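Local coordinates for putative exported protein (Bacteroides fragilis NCTC 9343, PDB 3IEE) that is of unknown function, an all-helical and probably exported protein whose C-terminal part is a bundle of antiparallel helices, at residues Phe233-Val247 and Tyr258-Ile270. Residues are numbered along the deposited sequence; the frame is centred on the assembly and turned at random. Where two conformers were deposited one is given.
Sequences FLSQVETFIKQVKKV and YDMLTSAFETSII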
ATOM      1  N   PHE A 233       4.400 -20.375  -4.639  1.00 11.55           N
ATOM      2  CA  PHE A 233       4.046 -18.946  -4.633  1.00 12.40           C
ATOM      3  C   PHE A 233       3.044 -18.665  -5.751  1.00 13.01           C
ATOM      4  O   PHE A 233       1.989 -18.058  -5.510  1.00 13.33           O
ATOM      5  CB  PHE A 233       5.287 -18.068  -4.794  1.00 13.77           C
ATOM      6  CG  PHE A 233       4.988 -16.605  -4.981  1.00 10.79           C
ATOM      7  CD1 PHE A 233       4.609 -15.820  -3.891  1.00 17.52           C
ATOM      8  CD2 PHE A 233       5.100 -16.002  -6.238  1.00 16.88           C
ATOM      9  CE1 PHE A 233       4.318 -14.478  -4.051  1.00 19.46           C
ATOM     10  CE2 PHE A 233       4.832 -14.696  -6.379  1.00 15.43           C
ATOM     11  CZ  PHE A 233       4.455 -13.924  -5.288  1.00 18.71           C
ATOM     12  N   LEU A 234       3.338 -19.141  -6.969  1.00 11.97           N
ATOM     13  CA  LEU A 234       2.437 -18.902  -8.105  1.00 10.05           C
ATOM     14  C   LEU A 234       1.023 -19.455  -7.850  1.00 10.54           C
ATOM     15  O   LEU A 234       0.025 -18.844  -8.218  1.00 11.63           O
ATOM     16  CB  LEU A 234       2.998 -19.522  -9.379  1.00 10.51           C
ATOM     17  CG  LEU A 234       4.276 -18.952  -9.965  1.00 14.01           C
ATOM     18  CD1 LEU A 234       4.569 -19.503 -11.361  1.00 10.89           C
ATOM     19  CD2 LEU A 234       4.207 -17.441  -9.965  1.00 13.64           C
ATOM     20  N   SER A 235       0.975 -20.649  -7.274  0.60 11.43           N
ATOM     21  CA  SER A 235      -0.307 -21.273  -6.926  0.60 11.86           C
ATOM     22  C   SER A 235      -1.079 -20.418  -5.928  0.60 11.46           C
ATOM     23  O   SER A 235      -2.306 -20.219  -6.062  0.60 13.09           O
ATOM     24  CB  SER A 235      -0.070 -22.700  -6.405  0.60 11.90           C
ATOM     25  OG  SER A 235      -1.302 -23.353  -6.118  0.60 12.18           O
ATOM     26  N   GLN A 236      -0.366 -19.838  -4.983  1.00 13.68           N
ATOM     27  CA  GLN A 236      -0.981 -18.973  -3.979  1.00 13.56           C
ATOM     28  C   GLN A 236      -1.452 -17.631  -4.539  1.00 14.38           C
ATOM     29  O   GLN A 236      -2.478 -17.070  -4.104  1.00 13.63           O
ATOM     30  CB  GLN A 236      -0.012 -18.782  -2.832  1.00 18.61           C
ATOM     31  CG  GLN A 236       0.120 -20.088  -2.125  1.00 24.93           C
ATOM     32  CD  GLN A 236       1.067 -20.022  -0.978  1.00 34.56           C
ATOM     33  OE1 GLN A 236       0.901 -19.171  -0.106  1.00 44.64           O
ATOM     34  NE2 GLN A 236       2.053 -20.916  -0.945  1.00 42.03           N
ATOM     35  N   VAL A 237      -0.706 -17.123  -5.499  1.00 14.32           N
ATOM     36  CA  VAL A 237      -1.139 -15.915  -6.199  1.00 12.49           C
ATOM     37  C   VAL A 237      -2.457 -16.169  -6.919  1.00 12.49           C
ATOM     38  O   VAL A 237      -3.388 -15.374  -6.861  1.00 13.06           O
ATOM     39  CB  VAL A 237      -0.078 -15.382  -7.186  1.00 13.24           C
ATOM     40  CG1 VAL A 237      -0.679 -14.210  -7.995  1.00 11.66           C
ATOM     41  CG2 VAL A 237       1.222 -15.035  -6.443  1.00 12.79           C
ATOM     42  N   GLU A 238      -2.556 -17.292  -7.592  1.00 11.22           N
ATOM     43  CA  GLU A 238      -3.769 -17.670  -8.274  1.00 13.33           C
ATOM     44  C   GLU A 238      -4.955 -17.792  -7.292  1.00 12.23           C
ATOM     45  O   GLU A 238      -6.056 -17.295  -7.565  1.00 12.50           O
ATOM     46  CB  GLU A 238      -3.519 -18.920  -9.075  1.00 16.21           C
ATOM     47  CG  GLU A 238      -4.730 -19.321  -9.916  1.00 16.16           C
ATOM     48  CD  GLU A 238      -4.409 -20.132 -11.131  1.00 24.77           C
ATOM     49  OE1 GLU A 238      -3.245 -20.268 -11.506  1.00 22.29           O
ATOM     50  OE2 GLU A 238      -5.372 -20.659 -11.736  1.00 30.82           O
ATOM     51  N   THR A 239      -4.719 -18.412  -6.141  1.00 13.18           N
ATOM     52  CA  THR A 239      -5.742 -18.474  -5.083  1.00 14.28           C
ATOM     53  C   THR A 239      -6.181 -17.085  -4.635  1.00 12.72           C
ATOM     54  O   THR A 239      -7.375 -16.813  -4.411  1.00 13.20           O
ATOM     55  CB  THR A 239      -5.171 -19.267  -3.891  1.00 17.13           C
ATOM     56  OG1 THR A 239      -4.935 -20.601  -4.355  1.00 15.65           O
ATOM     57  CG2 THR A 239      -6.099 -19.280  -2.666  1.00 18.66           C
ATOM     58  N   PHE A 240      -5.206 -16.209  -4.495  1.00 12.47           N
ATOM     59  CA  PHE A 240      -5.472 -14.827  -4.085  1.00 11.66           C
ATOM     60  C   PHE A 240      -6.351 -14.092  -5.117  1.00 10.51           C
ATOM     61  O   PHE A 240      -7.338 -13.442  -4.768  1.00 12.74           O
ATOM     62  CB  PHE A 240      -4.155 -14.106  -3.887  1.00 14.38           C
ATOM     63  CG  PHE A 240      -4.304 -12.671  -3.503  1.00 14.18           C
ATOM     64  CD1 PHE A 240      -4.340 -11.645  -4.465  1.00 14.11           C
ATOM     65  CD2 PHE A 240      -4.340 -12.326  -2.181  1.00 13.50           C
ATOM     66  CE1 PHE A 240      -4.437 -10.274  -4.071  1.00 14.00           C
ATOM     67  CE2 PHE A 240      -4.443 -11.004  -1.798  1.00 13.34           C
ATOM     68  CZ  PHE A 240      -4.472  -9.989  -2.720  1.00 14.07           C
ATOM     69  N   ILE A 241      -5.990 -14.223  -6.389  1.00 12.09           N
ATOM     70  CA  ILE A 241      -6.771 -13.609  -7.460  1.00 12.85           C
ATOM     71  C   ILE A 241      -8.221 -14.071  -7.398  1.00 13.14           C
ATOM     72  O   ILE A 241      -9.163 -13.265  -7.490  1.00 14.11           O
ATOM     73  CB  ILE A 241      -6.171 -13.917  -8.838  1.00 13.31           C
ATOM     74  CG1 ILE A 241      -4.803 -13.228  -9.045  1.00 13.31           C
ATOM     75  CG2 ILE A 241      -7.188 -13.589 -10.014  1.00 12.11           C
ATOM     76  CD1 ILE A 241      -4.077 -13.803 -10.237  1.00 12.43           C
ATOM     77  N   LYS A 242      -8.412 -15.366  -7.227  1.00 12.93           N
ATOM     78  CA  LYS A 242      -9.759 -15.944  -7.187  1.00 13.89           C
ATOM     79  C   LYS A 242     -10.547 -15.434  -5.945  1.00 13.61           C
ATOM     80  O   LYS A 242     -11.755 -15.157  -6.037  1.00 14.10           O
ATOM     81  CB  LYS A 242      -9.698 -17.467  -7.267  1.00 17.56           C
ATOM     82  CG  LYS A 242      -9.272 -17.930  -8.665  1.00 20.85           C
ATOM     83  CD  LYS A 242      -9.332 -19.465  -8.964  1.00 26.60           C
ATOM     84  CE  LYS A 242      -8.219 -20.263  -8.309  1.00 33.36           C
ATOM     85  NZ  LYS A 242      -8.011 -21.640  -8.915  1.00 37.77           N
ATOM     86  N   GLN A 243      -9.874 -15.323  -4.815  1.00 13.32           N
ATOM     87  CA  GLN A 243     -10.506 -14.799  -3.591  1.00 15.27           C
ATOM     88  C   GLN A 243     -10.909 -13.326  -3.787  1.00 12.61           C
ATOM     89  O   GLN A 243     -11.978 -12.916  -3.353  1.00 12.28           O
ATOM     90  CB  GLN A 243      -9.557 -14.922  -2.406  1.00 16.64           C
ATOM     91  CG  GLN A 243      -9.355 -16.341  -1.866  1.00 18.86           C
ATOM     92  CD  GLN A 243      -8.635 -16.315  -0.489  1.00 26.58           C
ATOM     93  OE1 GLN A 243      -8.042 -15.294  -0.074  1.00 31.09           O
ATOM     94  NE2 GLN A 243      -8.726 -17.416   0.229  1.00 30.50           N
ATOM     95  N   VAL A 244     -10.060 -12.527  -4.433  1.00 11.85           N
ATOM     96  CA  VAL A 244     -10.372 -11.107  -4.605  1.00 10.10           C
ATOM     97  C   VAL A 244     -11.592 -11.018  -5.510  1.00 10.29           C
ATOM     98  O   VAL A 244     -12.497 -10.245  -5.230  1.00 12.88           O
ATOM     99  CB  VAL A 244      -9.228 -10.271  -5.189  1.00 13.37           C
ATOM    100  CG1 VAL A 244      -9.722  -8.793  -5.512  1.00 12.36           C
ATOM    101  CG2 VAL A 244      -8.000 -10.280  -4.256  1.00 12.86           C
ATOM    102  N   LYS A 245     -11.617 -11.819  -6.572  1.00 11.33           N
ATOM    103  CA  LYS A 245     -12.804 -11.840  -7.443  1.00 12.41           C
ATOM    104  C   LYS A 245     -14.106 -12.199  -6.726  1.00 13.68           C
ATOM    105  O   LYS A 245     -15.143 -11.569  -6.952  1.00 13.28           O
ATOM    106  CB  LYS A 245     -12.551 -12.768  -8.618  1.00 13.16           C
ATOM    107  CG  LYS A 245     -11.617 -12.151  -9.605  1.00 15.45           C
ATOM    108  CD  LYS A 245     -11.452 -13.087 -10.754  1.00 23.66           C
ATOM    109  CE  LYS A 245     -10.492 -12.558 -11.749  1.00 27.45           C
ATOM    110  NZ  LYS A 245     -10.012 -13.725 -12.518  1.00 34.63           N
ATOM    111  N   LYS A 246     -14.055 -13.172  -5.829  1.00 13.59           N
ATOM    112  CA  LYS A 246     -15.223 -13.569  -5.028  1.00 14.30           C
ATOM    113  C   LYS A 246     -15.673 -12.452  -4.067  1.00 13.04           C
ATOM    114  O   LYS A 246     -16.872 -12.132  -3.967  1.00 13.75           O
ATOM    115  CB  LYS A 246     -14.905 -14.843  -4.284  1.00 16.56           C
ATOM    116  CG  LYS A 246     -14.817 -16.041  -5.181  1.00 21.76           C
ATOM    117  CD  LYS A 246     -16.149 -16.543  -5.779  1.00 29.66           C
ATOM    118  CE  LYS A 246     -15.903 -17.874  -6.524  1.00 31.01           C
ATOM    119  NZ  LYS A 246     -17.134 -18.471  -7.092  1.00 37.37           N
ATOM    120  N   VAL A 247     -14.716 -11.823  -3.397  1.00 12.64           N
ATOM    121  CA  VAL A 247     -14.988 -10.677  -2.525  1.00 13.45           C
ATOM    122  C   VAL A 247     -15.586  -9.497  -3.317  1.00 13.27           C
ATOM    123  O   VAL A 247     -16.503  -8.838  -2.859  1.00 14.01           O
ATOM    124  CB  VAL A 247     -13.692 -10.288  -1.718  1.00 15.47           C
ATOM    125  CG1 VAL A 247     -13.828  -8.906  -1.058  1.00 24.67           C
ATOM    126  CG2 VAL A 247     -13.439 -11.368  -0.649  1.00 20.36           C
ATOM    127  N   TYR A 258     -11.073  -8.765   4.480  1.00 16.09           N
ATOM    128  CA  TYR A 258      -9.750  -8.176   4.437  1.00 15.42           C
ATOM    129  C   TYR A 258      -8.699  -9.085   5.017  1.00 18.42           C
ATOM    130  O   TYR A 258      -7.645  -9.298   4.439  1.00 17.96           O
ATOM    131  CB  TYR A 258      -9.711  -6.824   5.147  1.00 19.36           C
ATOM    132  CG  TYR A 258      -8.319  -6.189   5.122  1.00 18.56           C
ATOM    133  CD1 TYR A 258      -7.865  -5.451   4.012  1.00 19.94           C
ATOM    134  CD2 TYR A 258      -7.470  -6.298   6.209  1.00 26.00           C
ATOM    135  CE1 TYR A 258      -6.625  -4.849   4.018  1.00 21.56           C
ATOM    136  CE2 TYR A 258      -6.198  -5.699   6.205  1.00 27.81           C
ATOM    137  CZ  TYR A 258      -5.792  -4.970   5.093  1.00 23.93           C
ATOM    138  OH  TYR A 258      -4.510  -4.422   5.097  1.00 26.05           O
ATOM    139  N   ASP A 259      -9.025  -9.642   6.183  1.00 19.16           N
ATOM    140  CA  ASP A 259      -8.119 -10.514   6.887  1.00 18.53           C
ATOM    141  C   ASP A 259      -7.940 -11.837   6.096  1.00 17.39           C
ATOM    142  O   ASP A 259      -6.867 -12.419   6.101  1.00 16.81           O
ATOM    143  CB  ASP A 259      -8.672 -10.774   8.273  1.00 20.32           C
ATOM    144  CG  ASP A 259      -8.649  -9.518   9.159  1.00 20.79           C
ATOM    145  OD1 ASP A 259      -7.965  -8.490   8.823  1.00 22.52           O
ATOM    146  OD2 ASP A 259      -9.344  -9.585  10.191  1.00 20.03           O
HETATM  147  N   MSE A 260      -8.982 -12.304   5.407  0.70 18.14           N
HETATM  148  CA  MSE A 260      -8.827 -13.489   4.566  0.70 15.17           C
HETATM  149  C   MSE A 260      -7.789 -13.200   3.475  0.70 16.86           C
HETATM  150  O   MSE A 260      -6.873 -14.004   3.218  0.70 18.57           O
HETATM  151  CB  MSE A 260     -10.136 -13.889   3.897  0.70 14.42           C
HETATM  152  CG  MSE A 260     -10.039 -15.149   3.107  0.70 17.07           C
HETATM  153 SE   MSE A 260     -11.792 -15.518   2.285  0.53 22.74          SE
HETATM  154  CE  MSE A 260     -11.951 -13.933   1.135  0.70 17.39           C
ATOM    155  N   LEU A 261      -7.953 -12.047   2.828  1.00 16.91           N
ATOM    156  CA  LEU A 261      -7.055 -11.683   1.725  1.00 16.67           C
ATOM    157  C   LEU A 261      -5.614 -11.454   2.231  1.00 15.04           C
ATOM    158  O   LEU A 261      -4.658 -11.894   1.569  1.00 18.44           O
ATOM    159  CB  LEU A 261      -7.566 -10.447   0.999  1.00 14.72           C
ATOM    160  CG  LEU A 261      -8.871 -10.637   0.210  1.00 14.98           C
ATOM    161  CD1 LEU A 261      -9.371  -9.317  -0.383  1.00 16.49           C
ATOM    162  CD2 LEU A 261      -8.737 -11.681  -0.902  1.00 15.30           C
ATOM    163  N   THR A 262      -5.469 -10.747   3.364  1.00 18.75           N
ATOM    164  CA  THR A 262      -4.126 -10.384   3.847  1.00 19.57           C
ATOM    165  C   THR A 262      -3.485 -11.684   4.249  1.00 18.88           C
ATOM    166  O   THR A 262      -2.327 -11.934   3.979  1.00 20.31           O
ATOM    167  CB  THR A 262      -4.149  -9.410   5.032  1.00 19.63           C
ATOM    168  OG1 THR A 262      -4.831 -10.017   6.120  1.00 27.91           O
ATOM    169  CG2 THR A 262      -4.799  -8.087   4.686  1.00 18.08           C
ATOM    170  N   SER A 263      -4.266 -12.582   4.848  1.00 21.59           N
ATOM    171  CA  SER A 263      -3.733 -13.898   5.193  1.00 23.59           C
ATOM    172  C   SER A 263      -3.293 -14.728   3.982  1.00 23.73           C
ATOM    173  O   SER A 263      -2.279 -15.440   4.054  1.00 23.69           O
ATOM    174  CB  SER A 263      -4.734 -14.671   6.057  1.00 24.34           C
ATOM    175  OG  SER A 263      -4.948 -13.935   7.269  1.00 25.93           O
ATOM    176  N   ALA A 264      -4.028 -14.609   2.881  1.00 23.82           N
ATOM    177  CA  ALA A 264      -3.691 -15.301   1.631  1.00 22.66           C
ATOM    178  C   ALA A 264      -2.350 -14.746   1.102  1.00 21.36           C
ATOM    179  O   ALA A 264      -1.438 -15.496   0.709  1.00 21.86           O
ATOM    180  CB  ALA A 264      -4.813 -15.156   0.620  1.00 22.85           C
ATOM    181  N   PHE A 265      -2.205 -13.437   1.208  1.00 17.90           N
ATOM    182  CA  PHE A 265      -0.970 -12.760   0.834  1.00 19.85           C
ATOM    183  C   PHE A 265       0.207 -13.232   1.698  1.00 20.16           C
ATOM    184  O   PHE A 265       1.251 -13.666   1.189  1.00 23.10           O
ATOM    185  CB  PHE A 265      -1.178 -11.249   0.935  1.00 21.29           C
ATOM    186  CG  PHE A 265       0.077 -10.476   0.892  1.00 19.22           C
ATOM    187  CD1 PHE A 265       0.830 -10.429  -0.279  1.00 22.57           C
ATOM    188  CD2 PHE A 265       0.572  -9.848   2.040  1.00 23.28           C
ATOM    189  CE1 PHE A 265       2.016  -9.733  -0.340  1.00 24.26           C
ATOM    190  CE2 PHE A 265       1.793  -9.112   1.983  1.00 24.50           C
ATOM    191  CZ  PHE A 265       2.515  -9.086   0.798  1.00 25.61           C
ATOM    192  N   GLU A 266       0.035 -13.165   3.014  1.00 22.71           N
ATOM    193  CA  GLU A 266       1.105 -13.554   3.944  1.00 24.93           C
ATOM    194  C   GLU A 266       1.557 -14.990   3.743  1.00 25.01           C
ATOM    195  O   GLU A 266       2.752 -15.277   3.831  1.00 25.77           O
ATOM    196  CB  GLU A 266       0.638 -13.362   5.387  1.00 25.50           C
ATOM    197  CG  GLU A 266       0.418 -11.928   5.780  1.00 27.75           C
ATOM    198  CD  GLU A 266       1.703 -11.142   5.989  1.00 36.13           C
ATOM    199  OE1 GLU A 266       2.749 -11.762   6.314  1.00 38.10           O
ATOM    200  OE2 GLU A 266       1.665  -9.895   5.817  1.00 42.32           O
ATOM    201  N   THR A 267       0.619 -15.895   3.462  1.00 25.29           N
ATOM    202  CA  THR A 267       0.984 -17.278   3.241  1.00 27.89           C
ATOM    203  C   THR A 267       1.817 -17.412   1.961  1.00 29.84           C
ATOM    204  O   THR A 267       2.710 -18.242   1.885  1.00 30.14           O
ATOM    205  CB  THR A 267      -0.257 -18.191   3.198  1.00 29.90           C
ATOM    206  OG1 THR A 267      -1.148 -17.740   2.175  1.00 40.30           O
ATOM    207  CG2 THR A 267      -0.970 -18.138   4.494  1.00 22.14           C
ATOM    208  N   SER A 268       1.546 -16.578   0.958  1.00 27.77           N
ATOM    209  CA  SER A 268       2.250 -16.714  -0.337  1.00 28.03           C
ATOM    210  C   SER A 268       3.722 -16.368  -0.183  1.00 29.66           C
ATOM    211  O   SER A 268       4.569 -16.967  -0.843  1.00 28.81           O
ATOM    212  CB  SER A 268       1.616 -15.832  -1.415  1.00 26.86           C
ATOM    213  OG  SER A 268       1.958 -14.483  -1.200  1.00 28.20           O
ATOM    214  N   ILE A 269       4.018 -15.397   0.664  1.00 29.47           N
ATOM    215  CA  ILE A 269       5.403 -14.912   0.799  1.00 36.16           C
ATOM    216  C   ILE A 269       6.210 -15.650   1.907  1.00 40.51           C
ATOM    217  O   ILE A 269       7.362 -15.304   2.168  1.00 43.68           O
ATOM    218  CB  ILE A 269       5.460 -13.371   0.966  1.00 35.54           C
ATOM    219  CG1 ILE A 269       4.777 -12.911   2.263  1.00 37.48           C
ATOM    220  CG2 ILE A 269       4.846 -12.683  -0.252  1.00 35.07           C
ATOM    221  CD1 ILE A 269       5.000 -11.435   2.577  1.00 36.05           C
ATOM    222  N   ILE A 270       5.609 -16.660   2.531  1.00 45.54           N
ATOM    223  CA  ILE A 270       6.263 -17.435   3.602  1.00 49.03           C
ATOM    224  C   ILE A 270       7.433 -18.265   3.055  1.00 51.83           C
ATOM    225  O   ILE A 270       7.662 -18.342   1.834  1.00 52.82           O
ATOM    226  CB  ILE A 270       5.253 -18.376   4.340  1.00 49.16           C
ATOM    227  OXT ILE A 270       8.195 -18.869   3.832  1.00 54.70           O
TER
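Phe240 and Leu261 meet near the middle of an antiparallel helix hairpin, the last two helices of the chain and part of its C-terminal helical bundle. The segment axes come within 9.2 Å at 170°, and side chains packed against each other and against backbone carbonyls make up much of the contact. The ring of Phe240, swung outward from its helix by a chi1 of 178°, turns its rim to 258-268, while CG2 of Val244 lies over one face, offset toward the rim. CE2 of Phe240 lies 3.5 Å from the backbone O of Leu261, in the ring plane, and CD2 of Phe240 reaches CB of Ala264 at 4.0 Å.

Gln243 is worth following outward. Its CB rests on CD2 of Leu261 at 3.7 Å; the chain then runs extended, bringing CD close to Ala264 CB. At the end, OE1 of Gln243 sits 3.3 Å from CB of Ala264 and, in the conformer modelled here, NE2 lies beside CG of Met260, a selenomethionine. That same conformer bends at chi3 (63°) and brings CE near CG2 of Val247, a tentative closeness. Leu261 uses the same methyl, CD2, against CG2 of Val244, the two side chains crossing at about a right angle; beyond them Leu186 of helix 169-189 touches Leu261, and Val204 of helix 197-215 touches Val244.

Toward the C-terminal end of 258-270, CB of Gln236 packs on CB of Ser268 at 3.7 Å, and Phe233 repeats the edge-on approach, with CD1 3.3 Å from the backbone O of Ser268. The hydroxyl of Ser268 turns back into its own helix, its OG donating to O of Phe265 at 2.6 Å, in the carbonyl plane.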